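Methylglyoxal reductase (NADPH-dependent) (PDB 6KWS) probably reduces methylglyoxal to the corresponding hydroxy compound at the expense of NADPH, as a member of the NAD(P)-dependent epimerase/dehydratase family with a Rossmann-type cofactor domain. Local coordinates at residues 33-36 against 37-41; 40-44 against 45-49; 63-66 against 67-70; 99-102 against 103-107; 243-246 against 247-251. The protein carries 1 engineered substitution. One frame throughout, in Å; residues are numbered along the deposited sequence.

Interaction 1 of 5, residues 33-36 against 37-41; sequences RSTA and KGDHL
Thr35 O receives the amide of Asp39 at 2.7 Å (N to O), the shortest hydrogen bond of the first turn of helix 35-44, and the bond is close to straight at 169°. Two more backbone bonds continue the pattern, from Gly38 N to Ser34 O at 3.1 Å and from His40 N to Ala36 O at 2.9 Å. Ser34 occupies the N-cap. Its hydroxyl is turned between its own backbone N and carbonyl carbon (chi1 54°), which brings OG back over the turn to accept weakly from Lys37 N at 3.4 Å, while the CG methylene of Lys37 rests against the same oxygen. On the side of the turn that faces strand 51-55, Thr35 and Asp39 run alongside each other and point the same way. The methyl CG2 of Thr35 meets OD2 of Asp39 at 3.2 Å, whereas the other carboxylate oxygen, OD1, is held by the hydroxyl of Tyr53 on that strand. Before the cap, bends at chi2 and chi3 fold the Arg33 chain round so that its guanidinium presents an edge to Lys37, CD of Lys37 lying in the guanidinium plane, 3.5 Å from NH2 of Arg33. The ammonium NZ of Lys37 ends 4.4 Å from NH2 of Arg33. Arg33 binds NADPH, and an arginine directly after the second strand with a basic residue close by is consistent with a pocket for the adenosine 2'-phosphate, at the N-terminus of the helix in this beta-alpha-beta unit of the Rossmann fold.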
loop_
_atom_site.group_PDB
_atom_site.type_symbol
_atom_site.label_atom_id
_atom_site.label_comp_id
_atom_site.label_asym_id
_atom_site.label_seq_id
_atom_site.Cartn_x
_atom_site.Cartn_y
_atom_site.Cartn_z
ATOM N N ARG A 33 -16.794 -5.335 -1.432
ATOM C CA ARG A 33 -17.803 -4.470 -2.039
ATOM C C ARG A 33 -19.005 -5.223 -2.589
ATOM O O ARG A 33 -20.010 -4.568 -2.895
ATOM C CB ARG A 33 -17.217 -3.607 -3.187
ATOM C CG ARG A 33 -16.139 -2.507 -2.832
ATOM C CD ARG A 33 -14.920 -3.049 -2.045
ATOM N NE ARG A 33 -14.456 -4.281 -2.688
ATOM C CZ ARG A 33 -13.576 -5.174 -2.246
ATOM N NH1 ARG A 33 -12.949 -5.042 -1.099
ATOM N NH2 ARG A 33 -13.351 -6.223 -3.005
ATOM N N SER A 34 -18.930 -6.556 -2.737
ATOM C CA SER A 34 -20.054 -7.346 -3.232
ATOM C C SER A 34 -19.940 -8.784 -2.740
ATOM O O SER A 34 -18.900 -9.206 -2.232
ATOM C CB SER A 34 -20.140 -7.343 -4.763
ATOM O OG SER A 34 -18.914 -7.751 -5.334
ATOM N N THR A 35 -21.033 -9.539 -2.911
ATOM C CA THR A 35 -21.014 -10.967 -2.602
ATOM C C THR A 35 -20.025 -11.713 -3.492
ATOM O O THR A 35 -19.321 -12.621 -3.027
ATOM C CB THR A 35 -22.420 -11.566 -2.762
ATOM O OG1 THR A 35 -23.308 -10.947 -1.835
ATOM C CG2 THR A 35 -22.408 -13.060 -2.487
ATOM N N ALA A 36 -19.971 -11.360 -4.781
ATOM C CA ALA A 36 -18.995 -11.985 -5.671
ATOM C C ALA A 36 -17.581 -11.827 -5.125
ATOM O O ALA A 36 -16.853 -12.814 -4.970
ATOM C CB ALA A 36 -19.093 -11.399 -7.081
ATOM N N LYS A 37 -17.189 -10.589 -4.801
ATOM C CA LYS A 37 -15.865 -10.354 -4.238
ATOM C C LYS A 37 -15.631 -11.205 -2.999
ATOM O O LYS A 37 -14.546 -11.773 -2.831
ATOM C CB LYS A 37 -15.683 -8.874 -3.898
ATOM C CG LYS A 37 -15.685 -7.933 -5.085
ATOM C CD LYS A 37 -14.375 -8.022 -5.836
ATOM C CE LYS A 37 -14.112 -6.764 -6.663
ATOM N NZ LYS A 37 -12.778 -6.857 -7.322
ATOM N N GLY A 38 -16.647 -11.317 -2.134
ATOM C CA GLY A 38 -16.483 -12.030 -0.875
ATOM C C GLY A 38 -16.447 -13.536 -1.052
ATOM O O GLY A 38 -15.565 -14.208 -0.508
ATOM N N ASP A 39 -17.405 -14.087 -1.811
ATOM C CA ASP A 39 -17.351 -15.510 -2.143
ATOM C C ASP A 39 -16.012 -15.866 -2.772
ATOM O O ASP A 39 -15.414 -16.903 -2.456
ATOM C CB ASP A 39 -18.481 -15.892 -3.101
ATOM C CG ASP A 39 -19.859 -15.829 -2.460
ATOM O OD1 ASP A 39 -19.961 -15.826 -1.204
ATOM O OD2 ASP A 39 -20.846 -15.791 -3.239
ATOM N N HIS A 40 -15.517 -14.998 -3.655
ATOM C CA HIS A 40 -14.233 -15.235 -4.295
ATOM C C HIS A 40 -13.124 -15.342 -3.264
ATOM O O HIS A 40 -12.311 -16.275 -3.292
ATOM C CB HIS A 40 -13.935 -14.110 -5.271
ATOM C CG HIS A 40 -12.659 -14.303 -6.013
ATOM N ND1 HIS A 40 -12.397 -15.440 -6.743
ATOM C CD2 HIS A 40 -11.555 -13.529 -6.107
ATOM C CE1 HIS A 40 -11.192 -15.352 -7.269
ATOM N NE2 HIS A 40 -10.662 -14.199 -6.900
ATOM N N LEU A 41 -13.085 -14.392 -2.336
ATOM C CA LEU A 41 -12.038 -14.389 -1.330
ATOM C C LEU A 41 -12.084 -15.654 -0.495
ATOM O O LEU A 41 -11.048 -16.288 -0.265
ATOM C CB LEU A 41 -12.177 -13.157 -0.448
ATOM C CG LEU A 41 -11.055 -12.969 0.555
ATOM C CD1 LEU A 41 -9.793 -12.534 -0.168
ATOM C CD2 LEU A 41 -11.488 -11.938 1.595
#

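Interaction 2 of 5, residues 40-44 against 45-49; sequences HLLKL and FNNPK. Engineered in segment 45-49: Lys49 (natural residue Gln).
The ring of Phe45 turns an edge to the last helical turn: CD2 lies 3.5 Å from Leu41 O, which sits near the ring plane, and CE2 is 4.1 Å from CD1 of Leu41. The two side chains run alongside each other in the same direction, Leu41 bringing its CD1 branch to the aromatic rim. Beyond the turn, Phe203 meets the Phe45 ring edge-to-face, and Val18 and Leu22 of helix 12-23 also pack on it. A second flat group lies one turn back, where CG of Leu44 sits 3.9 Å above one face of the His40 ring, displaced toward its rim. The backbone here closes the helix as a Schellman motif. Asn46 takes a left-handed conformation (phi 63°); its amide reaches Lys43 O at 2.8 Å, and the next amide, Asn47 N, reaches Leu42 O at 2.7 Å. The Phe45 amide makes a weak bond to Leu41 O. Asn47 swings its carboxamide back beside the helix (chi1 -46°), with ND2 3.5 Å from CB of Leu42. The chemistry is thus divided: backbone amides of the turn satisfy the carbonyls of Leu42 and Lys43, and weakly that of Leu41, whereas Leu41 and Phe45 pack toward the protein and the side chains of Asn46 and Asn47 stay exposed on the loop that leads on to strand 51-55.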
loop_
_atom_site.group_PDB
_atom_site.type_symbol
_atom_site.label_atom_id
_atom_site.label_comp_id
_atom_site.label_asym_id
_atom_site.label_seq_id
_atom_site.Cartn_x
_atom_site.Cartn_y
_atom_site.Cartn_z
ATOM N N HIS A 40 -15.517 -14.998 -3.655
ATOM C CA HIS A 40 -14.233 -15.235 -4.295
ATOM C C HIS A 40 -13.124 -15.342 -3.264
ATOM O O HIS A 40 -12.311 -16.275 -3.292
ATOM C CB HIS A 40 -13.935 -14.110 -5.271
ATOM C CG HIS A 40 -12.659 -14.303 -6.013
ATOM N ND1 HIS A 40 -12.397 -15.440 -6.743
ATOM C CD2 HIS A 40 -11.555 -13.529 -6.107
ATOM C CE1 HIS A 40 -11.192 -15.352 -7.269
ATOM N NE2 HIS A 40 -10.662 -14.199 -6.900
ATOM N N LEU A 41 -13.085 -14.392 -2.336
ATOM C CA LEU A 41 -12.038 -14.389 -1.330
ATOM C C LEU A 41 -12.084 -15.654 -0.495
ATOM O O LEU A 41 -11.048 -16.288 -0.265
ATOM C CB LEU A 41 -12.177 -13.157 -0.448
ATOM C CG LEU A 41 -11.055 -12.969 0.555
ATOM C CD1 LEU A 41 -9.793 -12.534 -0.168
ATOM C CD2 LEU A 41 -11.488 -11.938 1.595
ATOM N N LEU A 42 -13.279 -16.064 -0.052
ATOM C CA LEU A 42 -13.315 -17.258 0.782
ATOM C C LEU A 42 -12.893 -18.496 -0.007
ATOM O O LEU A 42 -12.318 -19.423 0.573
ATOM C CB LEU A 42 -14.691 -17.457 1.417
ATOM C CG LEU A 42 -15.341 -16.315 2.213
ATOM C CD1 LEU A 42 -16.386 -16.884 3.145
ATOM C CD2 LEU A 42 -14.365 -15.438 2.999
ATOM N N LYS A 43 -13.111 -18.517 -1.326
ATOM C CA LYS A 43 -12.722 -19.690 -2.102
ATOM C C LYS A 43 -11.208 -19.767 -2.317
ATOM O O LYS A 43 -10.621 -20.856 -2.251
ATOM C CB LYS A 43 -13.447 -19.695 -3.442
ATOM C CG LYS A 43 -14.920 -19.991 -3.354
ATOM C CD LYS A 43 -15.404 -20.460 -4.699
ATOM C CE LYS A 43 -16.562 -19.622 -5.189
ATOM N NZ LYS A 43 -17.407 -20.443 -6.095
ATOM N N LEU A 44 -10.560 -18.637 -2.616
ATOM C CA LEU A 44 -9.101 -18.623 -2.708
ATOM C C LEU A 44 -8.464 -19.290 -1.499
ATOM O O LEU A 44 -7.514 -20.067 -1.639
ATOM C CB LEU A 44 -8.593 -17.186 -2.847
ATOM C CG LEU A 44 -8.871 -16.565 -4.222
ATOM C CD1 LEU A 44 -8.506 -15.076 -4.270
ATOM C CD2 LEU A 44 -8.150 -17.345 -5.314
ATOM N N PHE A 45 -8.978 -19.011 -0.301
ATOM C CA PHE A 45 -8.422 -19.585 0.914
ATOM C C PHE A 45 -9.093 -20.895 1.302
ATOM O O PHE A 45 -8.789 -21.442 2.363
ATOM C CB PHE A 45 -8.517 -18.575 2.067
ATOM C CG PHE A 45 -7.549 -17.425 1.947
ATOM C CD1 PHE A 45 -6.229 -17.563 2.358
ATOM C CD2 PHE A 45 -7.954 -16.213 1.413
ATOM C CE1 PHE A 45 -5.338 -16.511 2.237
ATOM C CE2 PHE A 45 -7.065 -15.159 1.281
ATOM C CZ PHE A 45 -5.757 -15.305 1.695
ATOM N N ASN A 46 -9.999 -21.399 0.470
ATOM C CA ASN A 46 -10.673 -22.671 0.704
ATOM C C ASN A 46 -11.516 -22.642 1.969
ATOM O O ASN A 46 -11.535 -23.603 2.734
ATOM C CB ASN A 46 -9.678 -23.832 0.737
ATOM C CG ASN A 46 -9.111 -24.132 -0.632
ATOM O OD1 ASN A 46 -9.859 -24.316 -1.599
ATOM N ND2 ASN A 46 -7.780 -24.168 -0.732
ATOM N N ASN A 47 -12.228 -21.534 2.181
ATOM C CA ASN A 47 -13.236 -21.369 3.220
ATOM C C ASN A 47 -12.754 -21.870 4.594
ATOM O O ASN A 47 -13.388 -22.789 5.165
ATOM C CB ASN A 47 -14.549 -22.036 2.825
ATOM C CG ASN A 47 -14.956 -21.718 1.408
ATOM O OD1 ASN A 47 -14.495 -22.358 0.458
ATOM N ND2 ASN A 47 -15.833 -20.736 1.251
ATOM N N PRO A 48 -11.687 -21.320 5.132
ATOM C CA PRO A 48 -11.295 -21.686 6.495
ATOM C C PRO A 48 -12.322 -21.198 7.508
ATOM O O PRO A 48 -13.144 -20.315 7.238
ATOM C CB PRO A 48 -9.945 -20.988 6.674
ATOM C CG PRO A 48 -9.979 -19.848 5.747
ATOM C CD PRO A 48 -10.824 -20.265 4.573
ATOM N N LYS A 49 -12.264 -21.823 8.692
ATOM C CA LYS A 49 -13.119 -21.451 9.819
ATOM C C LYS A 49 -12.872 -20.011 10.250
ATOM O O LYS A 49 -13.807 -19.295 10.623
ATOM C CB LYS A 49 -12.851 -22.402 10.992
ATOM C CG LYS A 49 -11.338 -22.686 11.181
ATOM C CD LYS A 49 -10.992 -23.590 12.379
ATOM C CE LYS A 49 -11.426 -25.037 12.144
ATOM N NZ LYS A 49 -10.876 -25.614 10.867
#

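Interaction 3 of 5, residues 63-66 against 67-70; sequences GAFD and KVLQ
The chain enters helix 66-71 through two backbone hydrogen bonds that link the two halves, Leu69 N to Phe65 O at 3.1 Å and Gln70 N to Asp66 O at 2.7 Å, with Phe65 at the N-cap position. Phe65 and Val68 lie side by side and point the same way. A chi1 of 52° turns CG1 of Val68 back toward the phenyl group, 4.0 Å from CD2 of Phe65. Leu69 adds a looser apolar touch, its CD1 lying 4.4 Å from CB of Phe65. This turn belongs to the crossover from strand 51-55 to strand 75-80, the long connection that carries a Rossmann fold from one half of its sheet to the other. There the Phe65 ring is buried, edge-to-face with Phe78 and against Val59, which binds NADPH, while Leu69 rests on Ile5 of strand 3-7. Elsewhere on the turn the extended Gln70 chain comes back, placing NE2 3.8 Å from CB of Asp66, a van der Waals touch, and Phe114 of helix 92-114 packs against both of these residues.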
loop_
_atom_site.group_PDB
_atom_site.type_symbol
_atom_site.label_atom_id
_atom_site.label_comp_id
_atom_site.label_asym_id
_atom_site.label_seq_id
_atom_site.Cartn_x
_atom_site.Cartn_y
_atom_site.Cartn_z
ATOM N N GLY A 63 -21.226 6.482 7.666
ATOM C CA GLY A 63 -21.819 5.298 8.252
ATOM C C GLY A 63 -21.574 3.991 7.522
ATOM O O GLY A 63 -22.190 2.981 7.879
ATOM N N ALA A 64 -20.682 3.964 6.523
ATOM C CA ALA A 64 -20.449 2.738 5.762
ATOM C C ALA A 64 -20.099 1.559 6.668
ATOM O O ALA A 64 -20.526 0.424 6.417
ATOM C CB ALA A 64 -19.344 2.962 4.728
ATOM N N PHE A 65 -19.344 1.810 7.739
ATOM C CA PHE A 65 -18.817 0.751 8.587
ATOM C C PHE A 65 -19.579 0.570 9.906
ATOM O O PHE A 65 -19.078 -0.129 10.797
ATOM C CB PHE A 65 -17.332 1.009 8.877
ATOM C CG PHE A 65 -16.427 0.755 7.696
ATOM C CD1 PHE A 65 -16.046 1.793 6.848
ATOM C CD2 PHE A 65 -15.961 -0.525 7.428
ATOM C CE1 PHE A 65 -15.221 1.563 5.758
ATOM C CE2 PHE A 65 -15.138 -0.760 6.346
ATOM C CZ PHE A 65 -14.767 0.290 5.507
ATOM N N ASP A 66 -20.771 1.165 10.060
ATOM C CA ASP A 66 -21.471 1.069 11.343
ATOM C C ASP A 66 -22.024 -0.327 11.561
ATOM O O ASP A 66 -21.764 -0.957 12.593
ATOM C CB ASP A 66 -22.606 2.087 11.412
ATOM C CG ASP A 66 -22.133 3.475 11.126
ATOM O OD1 ASP A 66 -21.067 3.578 10.482
ATOM O OD2 ASP A 66 -22.821 4.453 11.500
ATOM N N LYS A 67 -22.799 -0.818 10.595
ATOM C CA LYS A 67 -23.468 -2.102 10.759
ATOM C C LYS A 67 -22.462 -3.226 10.995
ATOM O O LYS A 67 -22.693 -4.104 11.840
ATOM C CB LYS A 67 -24.360 -2.369 9.538
ATOM C CG LYS A 67 -24.673 -3.815 9.242
ATOM C CD LYS A 67 -25.527 -3.936 7.974
ATOM C CE LYS A 67 -25.879 -5.397 7.659
ATOM N NZ LYS A 67 -26.459 -5.600 6.303
ATOM N N VAL A 68 -21.316 -3.187 10.317
ATOM C CA VAL A 68 -20.310 -4.208 10.578
ATOM C C VAL A 68 -19.666 -4.000 11.952
ATOM O O VAL A 68 -19.369 -4.970 12.661
ATOM C CB VAL A 68 -19.271 -4.234 9.443
ATOM C CG1 VAL A 68 -18.730 -2.844 9.208
ATOM C CG2 VAL A 68 -18.147 -5.209 9.764
ATOM N N LEU A 69 -19.465 -2.746 12.365
ATOM C CA LEU A 69 -18.916 -2.504 13.700
ATOM C C LEU A 69 -19.876 -2.940 14.804
ATOM O O LEU A 69 -19.444 -3.485 15.830
ATOM C CB LEU A 69 -18.553 -1.033 13.872
ATOM C CG LEU A 69 -17.140 -0.761 13.365
ATOM C CD1 LEU A 69 -16.869 0.734 13.277
ATOM C CD2 LEU A 69 -16.100 -1.494 14.235
ATOM N N GLN A 70 -21.179 -2.711 14.620
ATOM C CA GLN A 70 -22.139 -3.102 15.648
ATOM C C GLN A 70 -22.302 -4.617 15.718
ATOM O O GLN A 70 -22.309 -5.195 16.811
ATOM C CB GLN A 70 -23.482 -2.431 15.393
ATOM C CG GLN A 70 -23.495 -0.940 15.649
ATOM C CD GLN A 70 -24.512 -0.247 14.780
ATOM O OE1 GLN A 70 -25.363 -0.898 14.176
ATOM N NE2 GLN A 70 -24.395 1.076 14.664
#

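Interaction 4 of 5, residues 99-102 against 103-107; sequences PAVD and GTKNV
Lys105 runs back along the helix over the preceding turn and touches Val101 for much of its length. Its CB lies 3.7 Å from Asp102 O, CG comes near Val101 O, and CD approaches that same carbonyl oxygen at 3.5 Å. From CD onward the partner is aliphatic: CD is 4.0 Å from CG1 of Val101 and CE scarcely farther, the two side chains lying alongside and pointing the same way. Val101 holds CG1 anti to the backbone N (chi1 176°), on the side from which the lysine methylenes arrive. The ammonium NZ ends 5.3 Å from OD1 of Asp102, too far for a salt bridge, though a weak attraction is possible. One turn round, Ala100 O is gripped twice by Thr104, by its amide N at 3.1 Å and by its hydroxyl OG1 at 2.5 Å; the hydroxyl donates, and at this resolution its exact length means little. Further backbone bonds continue the helix, the straightest running from Asn106 N to Asp102 O at 2.9 Å. The Asn106 carboxamide leans over that carbonyl, but its ND2 is bonded to Gly60 O, tying the helix to the loop after strand 51-55. Ala100 and Thr104 set small side chains against Ala171 of helix 160-181, and Val101 meets Phe170. With Val107 turned to strand 75-80, helix 92-114 lies beside the helix carrying Lys168, an NADPH-binding residue, as in the Rossmann domain of this family.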
loop_
_atom_site.group_PDB
_atom_site.type_symbol
_atom_site.label_atom_id
_atom_site.label_comp_id
_atom_site.label_asym_id
_atom_site.label_seq_id
_atom_site.Cartn_x
_atom_site.Cartn_y
_atom_site.Cartn_z
ATOM N N PRO A 99 -13.169 13.004 -1.434
ATOM C CA PRO A 99 -13.408 11.597 -1.045
ATOM C C PRO A 99 -12.337 11.010 -0.134
ATOM O O PRO A 99 -12.665 10.242 0.779
ATOM C CB PRO A 99 -13.452 10.862 -2.388
ATOM C CG PRO A 99 -13.809 11.895 -3.375
ATOM C CD PRO A 99 -13.193 13.171 -2.898
ATOM N N ALA A 100 -11.064 11.342 -0.356
ATOM C CA ALA A 100 -10.030 10.865 0.556
ATOM C C ALA A 100 -10.189 11.482 1.940
ATOM O O ALA A 100 -10.122 10.771 2.952
ATOM C CB ALA A 100 -8.633 11.157 -0.005
ATOM N N VAL A 101 -10.411 12.800 2.013
ATOM C CA VAL A 101 -10.537 13.442 3.321
ATOM C C VAL A 101 -11.838 13.029 3.999
ATOM O O VAL A 101 -11.845 12.623 5.166
ATOM C CB VAL A 101 -10.427 14.973 3.204
ATOM C CG1 VAL A 101 -10.665 15.606 4.571
ATOM C CG2 VAL A 101 -9.067 15.361 2.680
ATOM N N ASP A 102 -12.956 13.116 3.279
ATOM C CA ASP A 102 -14.236 12.759 3.881
ATOM C C ASP A 102 -14.311 11.267 4.185
ATOM O O ASP A 102 -14.768 10.875 5.269
ATOM C CB ASP A 102 -15.385 13.193 2.969
ATOM C CG ASP A 102 -15.476 14.714 2.824
ATOM O OD1 ASP A 102 -15.146 15.424 3.803
ATOM O OD2 ASP A 102 -15.862 15.196 1.730
ATOM N N GLY A 103 -13.857 10.421 3.252
ATOM C CA GLY A 103 -13.816 8.990 3.521
ATOM C C GLY A 103 -13.086 8.660 4.809
ATOM O O GLY A 103 -13.554 7.851 5.617
ATOM N N THR A 104 -11.941 9.310 5.039
ATOM C CA THR A 104 -11.151 8.988 6.223
ATOM C C THR A 104 -11.858 9.429 7.502
ATOM O O THR A 104 -11.831 8.715 8.511
ATOM C CB THR A 104 -9.769 9.624 6.113
ATOM O OG1 THR A 104 -9.222 9.327 4.824
ATOM C CG2 THR A 104 -8.830 9.062 7.176
ATOM N N LYS A 105 -12.501 10.598 7.481
ATOM C CA LYS A 105 -13.242 11.048 8.653
ATOM C C LYS A 105 -14.434 10.131 8.939
ATOM O O LYS A 105 -14.673 9.752 10.100
ATOM C CB LYS A 105 -13.694 12.495 8.448
ATOM C CG LYS A 105 -12.637 13.547 8.812
ATOM C CD LYS A 105 -12.730 14.748 7.860
ATOM C CE LYS A 105 -12.077 15.997 8.423
ATOM N NZ LYS A 105 -13.051 17.125 8.387
ATOM N N ASN A 106 -15.178 9.747 7.890
ATOM C CA ASN A 106 -16.323 8.857 8.070
ATOM C C ASN A 106 -15.907 7.512 8.669
ATOM O O ASN A 106 -16.587 6.987 9.562
ATOM C CB ASN A 106 -17.043 8.652 6.740
ATOM C CG ASN A 106 -17.755 9.911 6.245
ATOM O OD1 ASN A 106 -18.150 10.775 7.032
ATOM N ND2 ASN A 106 -17.933 10.009 4.927
ATOM N N VAL A 107 -14.789 6.943 8.205
ATOM C CA VAL A 107 -14.336 5.648 8.719
ATOM C C VAL A 107 -14.012 5.754 10.202
ATOM O O VAL A 107 -14.484 4.954 11.019
ATOM C CB VAL A 107 -13.122 5.141 7.912
ATOM C CG1 VAL A 107 -12.554 3.867 8.501
ATOM C CG2 VAL A 107 -13.484 4.926 6.463
#

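Interaction 5 of 5, residues 243-246 against 247-251; sequences VAKA and HIIAF
Val243 and His247 stand side by side one turn apart, pointing the same way, with the imidazole set edge-on to the carbonyl of Val243. ND1 donates to Val243 O at 3.0 Å in an almost straight bond (177°), and the oxygen lies in the ring plane. Seen from the carbonyl, however, this donor stands well above the C=O plane, while the amide of His247 approaches the same oxygen nearly along the C=O axis at 3.1 Å. Two bonds from His247 thus grip Val243 O. The ring's rim also touches the valine, CE1 lying 3.8 Å from CG1 of Val243. NE2 is hydrogen-bonded to the hydroxyl of Thr124, and the bonds at ND1 and NE2 together would set the rotation of the imidazole. Lys245 and Ile249, by contrast, cross obliquely: CG of the lysine meets CG1 of the isoleucine at 4.2 Å, and CG1 of Ile249 comes 3.4 Å from Lys245 O. CG of Lys245 is anti to its backbone N (chi1 -178°), and the long chain leads away to a cation-pi contact with Phe318. Backbone bonds from Ile249 N to Lys245 O at 2.9 Å and from Ala250 N to Ala246 O at 2.8 Å complete the turn. Helix 240-252 is wedged into the fold: Ala244 packs on His16 and Val17 of helix 12-23, Ala246 and Ala250 on Ile192 of strand 188-194, and Val243 on Leu263 of strand 260-269, while His247 lies against the cofactor-binding Leu81.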
loop_
_atom_site.group_PDB
_atom_site.type_symbol
_atom_site.label_atom_id
_atom_site.label_comp_id
_atom_site.label_asym_id
_atom_site.label_seq_id
_atom_site.Cartn_x
_atom_site.Cartn_y
_atom_site.Cartn_z
ATOM N N VAL A 243 5.132 -5.055 3.276
ATOM C CA VAL A 243 4.112 -4.090 3.647
ATOM C C VAL A 243 3.004 -4.788 4.417
ATOM O O VAL A 243 2.647 -4.381 5.531
ATOM C CB VAL A 243 3.583 -3.370 2.391
ATOM C CG1 VAL A 243 2.499 -2.372 2.752
ATOM C CG2 VAL A 243 4.726 -2.676 1.654
ATOM N N ALA A 244 2.464 -5.872 3.843
ATOM C CA ALA A 244 1.459 -6.678 4.531
ATOM C C ALA A 244 1.918 -7.059 5.935
ATOM O O ALA A 244 1.163 -6.924 6.905
ATOM C CB ALA A 244 1.142 -7.935 3.723
ATOM N N LYS A 245 3.158 -7.540 6.066
ATOM C CA LYS A 245 3.613 -7.956 7.381
ATOM C C LYS A 245 3.688 -6.770 8.329
ATOM O O LYS A 245 3.383 -6.897 9.521
ATOM C CB LYS A 245 4.965 -8.648 7.282
ATOM C CG LYS A 245 5.466 -9.144 8.618
ATOM C CD LYS A 245 6.669 -10.043 8.454
ATOM C CE LYS A 245 7.297 -10.375 9.808
ATOM N NZ LYS A 245 7.665 -11.816 9.931
ATOM N N ALA A 246 4.059 -5.597 7.807
ATOM C CA ALA A 246 4.153 -4.416 8.659
ATOM C C ALA A 246 2.796 -4.050 9.235
ATOM O O ALA A 246 2.700 -3.683 10.407
ATOM C CB ALA A 246 4.750 -3.239 7.887
ATOM N N HIS A 247 1.731 -4.167 8.439
ATOM C CA HIS A 247 0.395 -3.955 8.990
ATOM C C HIS A 247 0.160 -4.807 10.225
ATOM O O HIS A 247 -0.505 -4.365 11.171
ATOM C CB HIS A 247 -0.677 -4.258 7.951
ATOM C CG HIS A 247 -0.862 -3.155 6.963
ATOM N ND1 HIS A 247 0.053 -2.888 5.963
ATOM C CD2 HIS A 247 -1.835 -2.224 6.845
ATOM C CE1 HIS A 247 -0.360 -1.844 5.267
ATOM N NE2 HIS A 247 -1.505 -1.427 5.777
ATOM N N ILE A 248 0.694 -6.030 10.242
ATOM C CA ILE A 248 0.428 -6.884 11.386
ATOM C C ILE A 248 1.343 -6.532 12.543
ATOM O O ILE A 248 0.892 -6.436 13.690
ATOM C CB ILE A 248 0.534 -8.357 10.987
ATOM C CG1 ILE A 248 -0.677 -8.721 10.132
ATOM C CG2 ILE A 248 0.646 -9.240 12.231
ATOM C CD1 ILE A 248 -0.422 -9.863 9.168
ATOM N N ILE A 249 2.631 -6.308 12.279
ATOM C CA ILE A 249 3.501 -5.886 13.371
ATOM C C ILE A 249 3.001 -4.572 13.959
ATOM O O ILE A 249 3.200 -4.302 15.147
ATOM C CB ILE A 249 4.975 -5.777 12.907
ATOM C CG1 ILE A 249 5.451 -7.066 12.220
ATOM C CG2 ILE A 249 5.887 -5.443 14.077
ATOM C CD1 ILE A 249 5.484 -8.258 13.131
ATOM N N ALA A 250 2.276 -3.780 13.165
ATOM C CA ALA A 250 1.895 -2.442 13.596
ATOM C C ALA A 250 0.919 -2.459 14.765
ATOM O O ALA A 250 0.901 -1.506 15.556
ATOM C CB ALA A 250 1.294 -1.659 12.432
ATOM N N PHE A 251 0.086 -3.497 14.893
ATOM C CA PHE A 251 -0.774 -3.584 16.067
ATOM C C PHE A 251 -0.326 -4.629 17.088
ATOM O O PHE A 251 -0.783 -4.584 18.231
ATOM C CB PHE A 251 -2.234 -3.838 15.658
ATOM C CG PHE A 251 -2.502 -5.224 15.137
ATOM C CD1 PHE A 251 -2.667 -6.301 16.007
ATOM C CD2 PHE A 251 -2.634 -5.446 13.781
ATOM C CE1 PHE A 251 -2.920 -7.580 15.531
ATOM C CE2 PHE A 251 -2.885 -6.717 13.298
ATOM C CZ PHE A 251 -3.035 -7.788 14.179
#

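In the fold
All five contacts are local and helical, but their settings differ. Interactions 1 and 2 share helix 35-44, the first opening it with a serine cap beside the NADPH site, the second closing it with a Schellman turn; both lie at the surface. Interactions 3 and 4 meet directly, since Phe65 packs on Val107, so the partly buried start of helix 66-71 rests on the more exposed helix 92-114. Interaction 5 is the buried one, its centre about 11 Å from the centre of the chain, and there a histidine takes up polar bonds among aliphatic groups. Charged chains mark interactions 1 and 4, aromatic packing interactions 2 and 3.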